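Local coordinates for Alpha/beta hydrolase fold protein (Nakamurella multipartita, PDB 4Y7D) that probably works as a hydrolase of the alpha/beta hydrolase fold, with a substrate that has not been established, at residues A[79-84]-A[224-229]; A[87-92]-A[110-115]; A[38-43]-A[69-74]; A[137-142]-A[218-223]; A[104-109]-A[280-285]. All blocks are in the same frame, centred on the assembly; numbering follows the deposited sequence.

Contact 1 (A[79-84]-A[224-229])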
# COMPACT_ATOMS: atom_id res chain seq x y z
N GLY A 79 -14.64 -9.25 -4.83
CA GLY A 79 -13.45 -10.09 -4.86
C GLY A 79 -12.92 -10.37 -3.46
O GLY A 79 -12.35 -9.50 -2.81
N VAL A 80 -13.11 -11.61 -3.01
CA VAL A 80 -12.61 -12.01 -1.71
C VAL A 80 -11.14 -12.41 -1.69
O VAL A 80 -10.33 -11.90 -0.87
CB VAL A 80 -13.52 -13.17 -1.19
CG1 VAL A 80 -12.93 -13.90 -0.02
CG2 VAL A 80 -14.92 -12.61 -0.90
N THR A 81 -10.73 -13.31 -2.58
CA THR A 81 -9.37 -13.81 -2.58
C THR A 81 -8.41 -12.84 -3.28
O THR A 81 -8.88 -12.03 -4.10
CB THR A 81 -9.21 -15.20 -3.25
OG1 THR A 81 -9.42 -15.10 -4.67
CG2 THR A 81 -10.18 -16.22 -2.65
N PRO A 82 -7.10 -12.95 -3.00
CA PRO A 82 -6.15 -12.14 -3.76
C PRO A 82 -6.33 -12.31 -5.27
O PRO A 82 -6.26 -11.29 -6.03
CB PRO A 82 -4.77 -12.59 -3.25
CG PRO A 82 -5.08 -12.99 -1.84
CD PRO A 82 -6.43 -13.59 -1.84
N ASP A 83 -6.55 -13.56 -5.71
CA ASP A 83 -6.74 -13.83 -7.13
C ASP A 83 -8.01 -13.18 -7.69
O ASP A 83 -7.98 -12.64 -8.81
CB ASP A 83 -6.76 -15.31 -7.42
CG ASP A 83 -6.52 -15.60 -8.88
OD1 ASP A 83 -5.39 -15.36 -9.39
OD2 ASP A 83 -7.47 -16.07 -9.51
N GLU A 84 -9.10 -13.21 -6.92
CA GLU A 84 -10.32 -12.51 -7.31
C GLU A 84 -10.15 -10.97 -7.33
O GLU A 84 -10.73 -10.30 -8.16
CB GLU A 84 -11.48 -12.88 -6.40
CG GLU A 84 -11.86 -14.33 -6.60
CD GLU A 84 -12.77 -14.91 -5.52
OE1 GLU A 84 -12.90 -14.35 -4.42
OE2 GLU A 84 -13.37 -15.93 -5.81
N MSE A 224 -6.96 -10.50 6.60
CA MSE A 224 -6.24 -11.31 7.62
C MSE A 224 -6.53 -12.78 7.40
O MSE A 224 -5.65 -13.64 7.54
CB MSE A 224 -6.60 -10.86 9.05
CG MSE A 224 -6.13 -9.42 9.29
SE MSE A 224 -4.20 -8.97 9.12
CE MSE A 224 -4.08 -8.22 7.33
N ASP A 225 -7.76 -13.11 7.07
CA ASP A 225 -8.10 -14.48 6.82
C ASP A 225 -7.43 -15.03 5.54
O ASP A 225 -6.86 -16.14 5.54
CB ASP A 225 -9.62 -14.64 6.72
CG ASP A 225 -10.00 -16.00 6.30
OD1 ASP A 225 -9.56 -16.95 6.92
OD2 ASP A 225 -10.77 -16.14 5.34
N GLN A 226 -7.45 -14.23 4.48
CA GLN A 226 -6.90 -14.68 3.22
C GLN A 226 -5.38 -14.79 3.28
O GLN A 226 -4.82 -15.71 2.71
CB GLN A 226 -7.29 -13.72 2.09
CG GLN A 226 -8.76 -13.81 1.68
CD GLN A 226 -9.08 -15.18 1.16
OE1 GLN A 226 -8.34 -15.72 0.37
NE2 GLN A 226 -10.13 -15.77 1.63
N PHE A 227 -4.72 -13.83 3.91
CA PHE A 227 -3.25 -13.87 3.91
C PHE A 227 -2.73 -15.07 4.68
O PHE A 227 -1.67 -15.60 4.35
CB PHE A 227 -2.62 -12.59 4.49
CG PHE A 227 -2.97 -11.32 3.76
CD1 PHE A 227 -3.64 -11.33 2.56
CD2 PHE A 227 -2.60 -10.12 4.28
CE1 PHE A 227 -3.95 -10.15 1.90
CE2 PHE A 227 -2.94 -8.93 3.65
CZ PHE A 227 -3.62 -8.97 2.47
N ALA A 228 -3.46 -15.51 5.71
CA ALA A 228 -3.13 -16.70 6.46
C ALA A 228 -3.33 -18.01 5.68
O ALA A 228 -2.91 -19.08 6.13
CB ALA A 228 -3.94 -16.75 7.77
N ARG A 229 -4.01 -17.91 4.54
CA ARG A 229 -4.32 -19.07 3.72
C ARG A 229 -3.55 -19.13 2.39
O ARG A 229 -3.72 -20.08 1.62
CB ARG A 229 -5.81 -19.09 3.36
CG ARG A 229 -6.75 -19.45 4.48
CD ARG A 229 -8.17 -19.34 3.90
NE ARG A 229 -9.15 -18.98 4.91
CZ ARG A 229 -9.72 -19.84 5.77
NH1 ARG A 229 -9.40 -21.13 5.76
NH2 ARG A 229 -10.62 -19.40 6.66
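Gln226 lies across the first turn of helix 82-95 and meets Val80, Thr81 and Pro82 through van der Waals contacts. Its CG touches the backbone oxygen of Val80, with Gln226 CG 3.6 Å from Val80 O. The amide then divides its two ends. NE2 turns to the Val80 methyl CG1, while Gln226 OE1 rests 3.6 Å from Thr81 CG2 and equally close to Pro82 CD. CG is anti to the carbonyl carbon (chi1 -73°), and a bend at chi2 (-62°) turns the amide across Val80 and Thr81.

The side-chain hydrogen bonds at the helix start lie within segment 79-84. Thr81 is the N-cap residue of helix 82-95 and forms a capping box with Glu84. Glu84 N donates to Thr81 OG1 at 3.0 Å, and Thr81 N returns a nearly straight bond (171°) to Glu84 OE1, 3.0 Å long, meeting the oxygen from above the carboxylate plane. Together the two bonds fix the turn against which Gln226 packs.

Charge pairing is also internal: Arg229 NH2 sits 2.7 Å from Asp225 OD1 in a salt bridge at the C-terminal end of the second segment. Asn222, one turn before Gln226, hydrogen-bonds Val80 O through ND2, so the carbonyl that Gln226 CG touches has a polar partner from the same helix.

The contact is a surface junction between the start of helix 82-95 and the end of helix 217-227. Behind it, Pro82 and Phe227 both pack on Pro111 of helix 110-119, and Asp83 forms salt bridges with Arg115 and Arg119 of that helix.

Contact 2 (A[87-92]-A[110-115])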
# COMPACT_ATOMS: atom_id res chain seq x y z
N GLU A 87 -8.49 -10.22 -10.49
CA GLU A 87 -9.49 -10.32 -11.54
C GLU A 87 -10.33 -9.07 -11.61
O GLU A 87 -10.65 -8.58 -12.71
CB GLU A 87 -10.38 -11.55 -11.38
CG GLU A 87 -11.06 -11.98 -12.67
CD GLU A 87 -10.07 -12.43 -13.77
OE1 GLU A 87 -9.02 -13.01 -13.46
OE2 GLU A 87 -10.40 -12.26 -14.95
N LEU A 88 -10.63 -8.49 -10.46
CA LEU A 88 -11.37 -7.24 -10.39
C LEU A 88 -10.59 -6.11 -10.97
O LEU A 88 -11.14 -5.31 -11.70
CB LEU A 88 -11.74 -6.90 -8.94
CG LEU A 88 -12.58 -5.66 -8.67
CD1 LEU A 88 -13.94 -5.72 -9.32
CD2 LEU A 88 -12.74 -5.41 -7.18
N TYR A 89 -9.29 -6.04 -10.69
CA TYR A 89 -8.48 -4.96 -11.23
C TYR A 89 -8.43 -5.02 -12.75
O TYR A 89 -8.49 -4.00 -13.46
CB TYR A 89 -7.01 -4.99 -10.71
CG TYR A 89 -6.85 -5.02 -9.20
CD1 TYR A 89 -7.83 -4.45 -8.37
CD2 TYR A 89 -5.72 -5.58 -8.62
CE1 TYR A 89 -7.69 -4.46 -6.99
CE2 TYR A 89 -5.59 -5.64 -7.23
CZ TYR A 89 -6.56 -5.08 -6.44
OH TYR A 89 -6.48 -5.15 -5.09
N ALA A 90 -8.30 -6.22 -13.29
CA ALA A 90 -8.26 -6.38 -14.78
C ALA A 90 -9.62 -5.99 -15.34
O ALA A 90 -9.70 -5.37 -16.41
CB ALA A 90 -7.91 -7.83 -15.15
N ALA A 91 -10.68 -6.36 -14.64
CA ALA A 91 -12.03 -5.96 -15.07
C ALA A 91 -12.26 -4.44 -14.95
O ALA A 91 -12.95 -3.84 -15.78
CB ALA A 91 -13.08 -6.74 -14.28
N LEU A 92 -11.64 -3.82 -13.96
CA LEU A 92 -11.64 -2.37 -13.84
C LEU A 92 -10.90 -1.73 -15.06
O LEU A 92 -11.41 -0.79 -15.65
CB LEU A 92 -10.96 -1.98 -12.53
CG LEU A 92 -10.75 -0.48 -12.31
CD1 LEU A 92 -11.99 0.39 -12.42
CD2 LEU A 92 -10.06 -0.29 -10.97
N GLY A 110 0.03 -6.14 -1.59
CA GLY A 110 0.88 -7.08 -2.30
C GLY A 110 0.19 -8.25 -2.93
O GLY A 110 0.35 -8.49 -4.11
N PRO A 111 -0.58 -9.03 -2.13
CA PRO A 111 -1.04 -10.25 -2.74
C PRO A 111 -1.85 -10.12 -4.01
O PRO A 111 -1.60 -10.84 -4.97
CB PRO A 111 -1.79 -10.95 -1.60
CG PRO A 111 -1.05 -10.53 -0.38
CD PRO A 111 -0.70 -9.09 -0.65
N SER A 112 -2.83 -9.23 -4.02
CA SER A 112 -3.69 -9.03 -5.17
C SER A 112 -2.87 -8.40 -6.33
O SER A 112 -3.12 -8.70 -7.50
CB SER A 112 -4.86 -8.14 -4.81
OG SER A 112 -4.51 -6.84 -4.33
N SER A 113 -1.90 -7.58 -6.00
CA SER A 113 -1.07 -6.93 -7.06
C SER A 113 -0.14 -7.98 -7.70
O SER A 113 0.01 -8.02 -8.95
CB SER A 113 -0.27 -5.79 -6.48
OG SER A 113 -1.11 -4.78 -5.93
N TYR A 114 0.52 -8.80 -6.86
CA TYR A 114 1.31 -9.89 -7.38
C TYR A 114 0.46 -10.84 -8.24
O TYR A 114 0.93 -11.26 -9.33
CB TYR A 114 2.01 -10.67 -6.30
CG TYR A 114 3.17 -9.95 -5.64
CD1 TYR A 114 4.21 -9.37 -6.41
CD2 TYR A 114 3.22 -9.82 -4.27
CE1 TYR A 114 5.28 -8.77 -5.81
CE2 TYR A 114 4.31 -9.21 -3.64
CZ TYR A 114 5.33 -8.66 -4.41
OH TYR A 114 6.40 -8.06 -3.81
N ARG A 115 -0.74 -11.17 -7.80
CA ARG A 115 -1.60 -12.02 -8.64
C ARG A 115 -1.94 -11.39 -10.02
O ARG A 115 -2.06 -12.09 -11.04
CB ARG A 115 -2.88 -12.44 -7.92
CG ARG A 115 -2.68 -13.44 -6.78
CD ARG A 115 -1.87 -14.68 -7.19
NE ARG A 115 -2.62 -15.48 -8.15
CZ ARG A 115 -2.11 -16.38 -8.96
NH1 ARG A 115 -0.78 -16.56 -9.06
NH2 ARG A 115 -2.94 -17.06 -9.74
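Tyr89 reaches from helix 82-95 to Ser112 on helix 110-119, spanning backbones whose nearest CA atoms, Tyr89 CA and Ser113 CA, are 8.7 Å apart. Its CB points toward the other helix; chi1 (-54°) sets CG anti to the carbonyl carbon, and the ring edge meets Ser112. Along that edge, Tyr89 CE2 lies 3.3 Å from Ser112 OG, with Ser112 CB a little farther and Ser113 N more distant, near the ring plane. In the alpha/beta hydrolase fold, helices pack on the faces of a mostly parallel sheet. These two lie over strand 35-39, where Val39 touches Tyr89, Ser112 and Ser113, and Leu37 also meets the tyrosine. Next along the edge comes CZ, with Ser112 OG 3.4 Å from Tyr89 CZ and in the plane of the ring. At the tip, Tyr89 OH and Ser112 OG share a hydrogen bond of 2.7 Å in which either could be the donor. Each of the two buried hydroxyls thereby gains a polar partner. Ser112 OG, held between its own backbone N and carbonyl carbon (chi1 59°), faces Tyr89, whereas Ser113 OG bonds to Gly109 O, four residues back.

Contact 3 (A[38-43]-A[69-74])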
# COMPACT_ATOMS: atom_id res chain seq x y z
N VAL A 38 -2.96 1.99 -8.04
CA VAL A 38 -2.36 2.17 -6.69
C VAL A 38 -3.21 1.34 -5.72
O VAL A 38 -4.43 1.56 -5.63
CB VAL A 38 -2.40 3.64 -6.30
CG1 VAL A 38 -1.77 3.86 -4.94
CG2 VAL A 38 -1.63 4.44 -7.32
N VAL A 39 -2.56 0.43 -5.01
CA VAL A 39 -3.24 -0.61 -4.24
C VAL A 39 -2.83 -0.54 -2.77
O VAL A 39 -1.68 -0.82 -2.37
CB VAL A 39 -2.91 -1.99 -4.82
CG1 VAL A 39 -3.77 -3.05 -4.14
CG2 VAL A 39 -3.06 -2.02 -6.36
N HIS A 40 -3.78 -0.13 -1.95
CA HIS A 40 -3.57 0.09 -0.52
C HIS A 40 -3.39 -1.20 0.30
O HIS A 40 -3.78 -2.32 -0.10
CB HIS A 40 -4.74 0.95 0.07
CG HIS A 40 -6.04 0.25 0.12
ND1 HIS A 40 -6.31 -0.73 1.07
CD2 HIS A 40 -7.17 0.39 -0.61
CE1 HIS A 40 -7.54 -1.17 0.89
NE2 HIS A 40 -8.08 -0.51 -0.11
N GLY A 41 -2.86 -1.01 1.50
CA GLY A 41 -2.66 -2.08 2.44
C GLY A 41 -3.81 -2.40 3.36
O GLY A 41 -4.98 -2.16 3.03
N SER A 42 -3.48 -2.98 4.51
CA SER A 42 -4.48 -3.64 5.36
C SER A 42 -4.40 -3.14 6.80
O SER A 42 -3.43 -3.46 7.49
CB SER A 42 -4.22 -5.13 5.39
OG SER A 42 -4.20 -5.75 4.13
N PRO A 43 -5.40 -2.36 7.27
CA PRO A 43 -6.52 -1.82 6.48
C PRO A 43 -6.05 -0.64 5.64
O PRO A 43 -4.89 -0.24 5.70
CB PRO A 43 -7.46 -1.29 7.56
CG PRO A 43 -6.51 -0.79 8.61
CD PRO A 43 -5.40 -1.83 8.64
N PRO A 69 -11.99 -4.62 -2.12
CA PRO A 69 -13.23 -5.20 -1.56
C PRO A 69 -13.26 -5.28 -0.05
O PRO A 69 -12.27 -5.77 0.56
CB PRO A 69 -13.27 -6.57 -2.21
CG PRO A 69 -12.68 -6.31 -3.58
CD PRO A 69 -11.53 -5.39 -3.30
N GLY A 70 -14.37 -4.81 0.53
CA GLY A 70 -14.56 -4.77 1.95
C GLY A 70 -14.16 -3.47 2.60
O GLY A 70 -14.38 -3.31 3.80
N TYR A 71 -13.55 -2.56 1.83
CA TYR A 71 -13.19 -1.28 2.31
C TYR A 71 -14.05 -0.19 1.69
O TYR A 71 -14.25 -0.12 0.46
CB TYR A 71 -11.75 -0.99 1.97
CG TYR A 71 -10.79 -1.90 2.69
CD1 TYR A 71 -10.44 -1.65 4.01
CD2 TYR A 71 -10.22 -3.03 2.07
CE1 TYR A 71 -9.53 -2.43 4.66
CE2 TYR A 71 -9.30 -3.86 2.73
CZ TYR A 71 -8.95 -3.53 4.02
OH TYR A 71 -8.03 -4.28 4.71
N PHE A 72 -14.56 0.67 2.56
CA PHE A 72 -15.46 1.74 2.16
C PHE A 72 -16.54 1.22 1.23
O PHE A 72 -17.26 0.31 1.60
CB PHE A 72 -14.69 2.93 1.59
CG PHE A 72 -13.83 3.66 2.61
CD1 PHE A 72 -14.28 3.86 3.91
CD2 PHE A 72 -12.62 4.24 2.23
CE1 PHE A 72 -13.49 4.52 4.84
CE2 PHE A 72 -11.85 4.96 3.14
CZ PHE A 72 -12.30 5.10 4.45
N GLY A 73 -16.66 1.79 0.01
CA GLY A 73 -17.80 1.42 -0.84
C GLY A 73 -17.67 0.19 -1.72
O GLY A 73 -18.66 -0.17 -2.40
N THR A 74 -16.50 -0.44 -1.77
CA THR A 74 -16.34 -1.61 -2.64
C THR A 74 -16.86 -2.83 -1.91
O THR A 74 -16.31 -3.19 -0.87
CB THR A 74 -14.91 -1.81 -3.10
OG1 THR A 74 -14.43 -0.62 -3.76
CG2 THR A 74 -14.79 -2.98 -4.01
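Ser42 and Tyr71 approach each other at a shared partner, Asp223 OD2 of helix 217-227. Tyr71 OH and Ser42 OG are both hydrogen-bonded to this oxygen, and Arg68 adds a salt bridge to it. Three groups thus grip one carboxylate atom. The sequence His40-Gly41-Ser42-Pro43, with a cis peptide before the proline, matches the His-Gly-x-Pro motif that follows this strand in many alpha/beta hydrolases and lies probably beside the oxyanion hole.

Within that loop, His40 ND1 donates to Gly41 O at 2.8 Å (158°), in the carbonyl plane and on a lone pair, with the oxygen almost in the plane of the imidazole. The bond helps fix the rotation of His40. The turn that brings CG between the backbone N and the carbonyl carbon (chi1 70°) places the ring for this bond and presents its CE1 edge to Tyr71. The result is a T-shaped pair: ring centroids of His40 and Tyr71 are 4.8 Å apart, planes at 87°, and His40 CE1 stands 3.5 Å from Tyr71 CD2, over the rim of the phenol face.

If an alanine replaced Tyr71, the imidazole edge would probably lose the aromatic face it rests on and Asp223 OD2 one of its three grips. A type II' turn from Tyr71 to Thr74 shapes the loop that carries the tyrosine. Pro43 closes on the phenol near its hydroxyl end, with Pro43 CB 3.7 Å from Tyr71 CE1 and Pro43 CA 3.4 Å from Tyr71 OH.

Contact 4 (A[137-142]-A[218-223])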
# COMPACT_ATOMS: atom_id res chain seq x y z
N TYR A 137 1.07 -15.02 5.42
CA TYR A 137 1.36 -14.06 6.48
C TYR A 137 0.35 -14.21 7.57
O TYR A 137 -0.85 -14.33 7.30
CB TYR A 137 1.33 -12.63 5.97
CG TYR A 137 1.16 -11.59 7.08
CD1 TYR A 137 2.27 -11.01 7.70
CD2 TYR A 137 -0.10 -11.20 7.50
CE1 TYR A 137 2.12 -10.07 8.72
CE2 TYR A 137 -0.27 -10.26 8.52
CZ TYR A 137 0.84 -9.69 9.11
OH TYR A 137 0.65 -8.77 10.12
N HIS A 138 0.84 -14.21 8.82
CA HIS A 138 -0.03 -14.29 10.02
C HIS A 138 0.05 -13.01 10.86
O HIS A 138 1.14 -12.55 11.24
CB HIS A 138 0.38 -15.46 10.84
CG HIS A 138 0.08 -16.75 10.18
ND1 HIS A 138 -1.19 -17.25 10.07
CD2 HIS A 138 0.89 -17.62 9.52
CE1 HIS A 138 -1.15 -18.41 9.44
NE2 HIS A 138 0.10 -18.64 9.07
N PHE A 139 -1.10 -12.39 11.04
CA PHE A 139 -1.25 -11.17 11.84
C PHE A 139 -1.12 -11.52 13.32
O PHE A 139 -1.73 -12.46 13.78
CB PHE A 139 -2.65 -10.60 11.53
CG PHE A 139 -3.10 -9.45 12.40
CD1 PHE A 139 -2.33 -8.30 12.54
CD2 PHE A 139 -4.37 -9.49 13.03
CE1 PHE A 139 -2.79 -7.23 13.31
CE2 PHE A 139 -4.83 -8.43 13.79
CZ PHE A 139 -4.03 -7.29 13.92
N ASP A 140 -0.28 -10.79 14.03
CA ASP A 140 -0.29 -10.84 15.50
C ASP A 140 -1.36 -9.84 15.96
O ASP A 140 -1.31 -8.64 15.59
CB ASP A 140 1.10 -10.57 16.13
CG ASP A 140 1.98 -9.62 15.32
OD1 ASP A 140 1.49 -8.55 14.90
OD2 ASP A 140 3.18 -9.94 15.14
N GLY A 141 -2.34 -10.32 16.70
CA GLY A 141 -3.40 -9.46 17.14
C GLY A 141 -2.89 -8.28 17.94
O GLY A 141 -1.67 -8.05 18.12
N GLU A 142 -3.84 -7.50 18.41
CA GLU A 142 -3.55 -6.32 19.19
C GLU A 142 -4.17 -6.59 20.54
O GLU A 142 -5.23 -7.22 20.63
CB GLU A 142 -4.19 -5.08 18.52
CG GLU A 142 -3.55 -4.71 17.17
CD GLU A 142 -4.57 -4.30 16.09
OE1 GLU A 142 -5.75 -4.64 16.24
OE2 GLU A 142 -4.18 -3.66 15.09
N ALA A 218 -14.71 -5.07 7.28
CA ALA A 218 -14.95 -6.24 6.42
C ALA A 218 -13.74 -6.63 5.64
O ALA A 218 -13.37 -7.81 5.55
CB ALA A 218 -16.14 -6.01 5.49
N GLY A 219 -13.10 -5.62 5.06
CA GLY A 219 -11.95 -5.85 4.21
C GLY A 219 -10.73 -6.25 5.01
O GLY A 219 -9.93 -7.08 4.56
N PHE A 220 -10.60 -5.67 6.20
CA PHE A 220 -9.46 -6.00 7.06
C PHE A 220 -9.54 -7.45 7.53
O PHE A 220 -8.57 -8.20 7.42
CB PHE A 220 -9.40 -5.06 8.25
CG PHE A 220 -8.29 -5.41 9.21
CD1 PHE A 220 -6.98 -5.18 8.85
CD2 PHE A 220 -8.56 -6.07 10.41
CE1 PHE A 220 -5.93 -5.55 9.68
CE2 PHE A 220 -7.52 -6.43 11.28
CZ PHE A 220 -6.21 -6.15 10.91
N ASP A 221 -10.70 -7.86 8.04
CA ASP A 221 -10.91 -9.25 8.50
C ASP A 221 -10.72 -10.24 7.34
O ASP A 221 -10.08 -11.29 7.47
CB ASP A 221 -12.33 -9.39 9.05
CG ASP A 221 -12.51 -8.74 10.41
OD1 ASP A 221 -11.49 -8.38 11.03
OD2 ASP A 221 -13.65 -8.64 10.87
N ASN A 222 -11.23 -9.86 6.17
CA ASN A 222 -11.04 -10.68 4.98
C ASN A 222 -9.54 -10.83 4.62
O ASN A 222 -9.05 -11.92 4.33
CB ASN A 222 -11.78 -10.07 3.79
CG ASN A 222 -11.61 -10.93 2.56
OD1 ASN A 222 -11.98 -12.09 2.59
ND2 ASN A 222 -11.04 -10.40 1.51
N ASP A 223 -8.82 -9.73 4.65
CA ASP A 223 -7.38 -9.76 4.32
C ASP A 223 -6.63 -10.65 5.33
O ASP A 223 -5.79 -11.48 4.98
CB ASP A 223 -6.76 -8.37 4.36
CG ASP A 223 -7.14 -7.46 3.22
OD1 ASP A 223 -7.72 -7.92 2.20
OD2 ASP A 223 -6.84 -6.24 3.36
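Phe139 meets Phe220 where the chain leaves the sheet of the alpha/beta hydrolase fold for the mainly helical insertion between strands 124-130 and 242-247, the usual place of the cap in this family. Segment 137-142 forms the way into that insertion, and helix 217-227 stands at its far end.

Tyr137 opens the walk by tying the loop to this helix through a backbone hydrogen bond with Phe227. His138 then rests on Ala228, just beyond the point of attachment.

Phe139 carries the contact itself. Two conformers of it were modelled, and the geometry here belongs to one of them, so it describes only part of the population. In this conformer CG is anti to the backbone N (chi1 171°), and the ring extends from the loop to receive the edge of Phe220 on one face. The pair is T-shaped: centroids of the Phe139 and Phe220 rings are 5.5 Å apart and the planes stand at 90°. Met224, one turn along from Phe220, packs beside the base of the same phenylalanine.

Past Asp140 the chain runs on extended, and Gly141 CA lies over the opposite face of the Phe139 ring, 3.7 Å above its plane and toward the rim. The ring is therefore sandwiched between its own loop and the helix. Glu142 next bonds His212 through OE1, and the His212 ring stacks with Phe220, a second link to the same phenylalanine.

At the point of the T, Phe220 CZ lies equally near two atoms of the rim, 3.9 Å from both Phe139 CZ and Phe139 CE2.

Contact 5 (A[104-109]-A[280-285])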
# COMPACT_ATOMS: atom_id res chain seq x y z
N LEU A 104 1.48 0.13 -8.40
CA LEU A 104 2.16 0.49 -7.14
C LEU A 104 1.36 -0.15 -6.02
O LEU A 104 0.18 0.20 -5.80
CB LEU A 104 2.21 1.98 -6.91
CG LEU A 104 2.73 2.47 -5.56
CD1 LEU A 104 4.21 2.15 -5.47
CD2 LEU A 104 2.49 3.92 -5.34
N CYS A 105 2.02 -1.00 -5.25
CA CYS A 105 1.40 -1.61 -4.08
C CYS A 105 2.27 -1.47 -2.84
O CYS A 105 3.48 -1.31 -2.92
CB CYS A 105 1.08 -3.06 -4.33
SG CYS A 105 2.46 -4.21 -4.55
N TRP A 106 1.61 -1.55 -1.68
CA TRP A 106 2.33 -1.51 -0.41
C TRP A 106 1.65 -2.47 0.52
O TRP A 106 0.44 -2.58 0.47
CB TRP A 106 2.27 -0.11 0.14
CG TRP A 106 2.89 0.19 1.49
CD1 TRP A 106 3.97 -0.42 2.06
CD2 TRP A 106 2.53 1.24 2.34
NE1 TRP A 106 4.30 0.20 3.24
CE2 TRP A 106 3.42 1.23 3.44
CE3 TRP A 106 1.55 2.25 2.27
CZ2 TRP A 106 3.34 2.16 4.48
CZ3 TRP A 106 1.49 3.19 3.29
CH2 TRP A 106 2.36 3.13 4.39
N SER A 107 2.45 -3.22 1.31
CA SER A 107 1.95 -3.97 2.47
C SER A 107 0.88 -5.01 2.08
O SER A 107 1.12 -5.86 1.18
CB SER A 107 1.43 -2.93 3.49
OG SER A 107 1.41 -3.45 4.81
N GLY A 108 -0.31 -4.95 2.68
CA GLY A 108 -1.40 -5.85 2.30
C GLY A 108 -1.96 -5.66 0.89
O GLY A 108 -2.71 -6.49 0.44
N GLY A 109 -1.51 -4.65 0.15
CA GLY A 109 -1.82 -4.59 -1.29
C GLY A 109 -1.01 -5.56 -2.17
O GLY A 109 -1.29 -5.73 -3.35
N ALA A 280 9.09 3.74 5.10
CA ALA A 280 10.34 4.26 4.52
C ALA A 280 10.30 4.83 3.10
O ALA A 280 10.95 5.83 2.82
CB ALA A 280 11.41 3.18 4.60
N PHE A 281 9.58 4.20 2.19
CA PHE A 281 9.59 4.61 0.78
C PHE A 281 9.10 6.07 0.67
O PHE A 281 9.49 6.75 -0.25
CB PHE A 281 8.72 3.64 -0.02
CG PHE A 281 8.53 3.98 -1.47
CD1 PHE A 281 9.54 3.86 -2.38
CD2 PHE A 281 7.28 4.38 -1.95
CE1 PHE A 281 9.31 4.08 -3.72
CE2 PHE A 281 7.07 4.66 -3.29
CZ PHE A 281 8.09 4.49 -4.18
N TRP A 282 8.24 6.52 1.61
CA TRP A 282 7.77 7.88 1.65
C TRP A 282 8.46 8.78 2.64
O TRP A 282 8.53 9.99 2.39
CB TRP A 282 6.25 7.95 1.89
CG TRP A 282 5.45 7.36 0.74
CD1 TRP A 282 4.95 8.02 -0.37
CD2 TRP A 282 5.06 5.99 0.58
NE1 TRP A 282 4.27 7.16 -1.18
CE2 TRP A 282 4.31 5.90 -0.62
CE3 TRP A 282 5.24 4.83 1.36
CZ2 TRP A 282 3.82 4.71 -1.10
CZ3 TRP A 282 4.72 3.64 0.89
CH2 TRP A 282 4.01 3.60 -0.33
N VAL A 283 8.94 8.25 3.75
CA VAL A 283 9.44 9.11 4.82
C VAL A 283 10.93 8.97 5.18
O VAL A 283 11.44 9.76 5.98
CB VAL A 283 8.57 9.00 6.10
CG1 VAL A 283 7.10 9.22 5.75
CG2 VAL A 283 8.83 7.71 6.87
N HIS A 284 11.64 8.01 4.60
CA HIS A 284 13.06 7.78 4.95
C HIS A 284 13.87 8.92 4.33
O HIS A 284 13.52 9.41 3.24
CB HIS A 284 13.49 6.42 4.43
CG HIS A 284 14.88 6.02 4.79
ND1 HIS A 284 15.98 6.52 4.14
CD2 HIS A 284 15.37 5.19 5.75
CE1 HIS A 284 17.08 6.03 4.66
NE2 HIS A 284 16.74 5.21 5.64
N PRO A 285 14.95 9.36 4.99
CA PRO A 285 15.68 10.53 4.46
C PRO A 285 16.33 10.33 3.11
O PRO A 285 16.62 11.28 2.46
CB PRO A 285 16.76 10.79 5.53
CG PRO A 285 16.83 9.52 6.33
CD PRO A 285 15.43 8.99 6.33
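Trp106 offers one indole face to Trp282, whose CZ3 sits over the centre of that face, 3.5 Å above the plane. The six-membered rings are inclined at 47°, so the pair is neither a stack nor a T. Trp282 dips its CZ3-CH2 corner into the Trp106 face, with Trp282 CZ3 3.6 Å from Trp106 CD2 and Trp282 CH2 3.8 Å from Trp106 CE3. Trp282 carries Phe281 CD2 over one of its own faces, while its CE3 lies at the edge of the Phe281 ring, in plane. It also stacks with Phe202 and bonds the backbone oxygen of Met52 through NE1, which helps fix its orientation. The Trp106 ring also meets His278.

Beside the tryptophans, Leu104 CD1 reaches Phe281 CE2 at 4.4 Å. Trp106 chi1 (178°) places CG anti to the backbone N and carries the indole from strand 101-106 toward helix 280-283. Replacing Trp106 by an alanine would probably open a gap under the Trp282 corner and leave the His278 ring less firmly placed.

Ser107 follows strand 101-106; its backbone (phi 60°) and the glycines after it, with a hydrogen bond between OG and His278 NE2, are consistent with the nucleophile elbow and Ser-His pairing of alpha/beta hydrolases.

Overall arrangement
Contacts 2, 3 and 5 are buried, contact 4 is partly so, and contact 1 lies at the surface. Contacts 1 and 2 share helix 82-95, and Asp83 with Arg115 bridges them; contacts 1 and 4 share helix 217-227. Contacts 3 and 5 leave the neighbouring strands 35-39 and 101-106, joined by the bond between Val39 N and Leu104 O. Chemistry follows place: among the buried contacts, contact 5, deep in the fold, is wholly aromatic and aliphatic, contact 2 pairs two hydroxyls, and contact 3 joins a ring pair to hydroxyls held by a carboxylate from a segment of contact 4. Toward the outside, contact 4 rests on one ring pair and contact 1 on a folded glutamine.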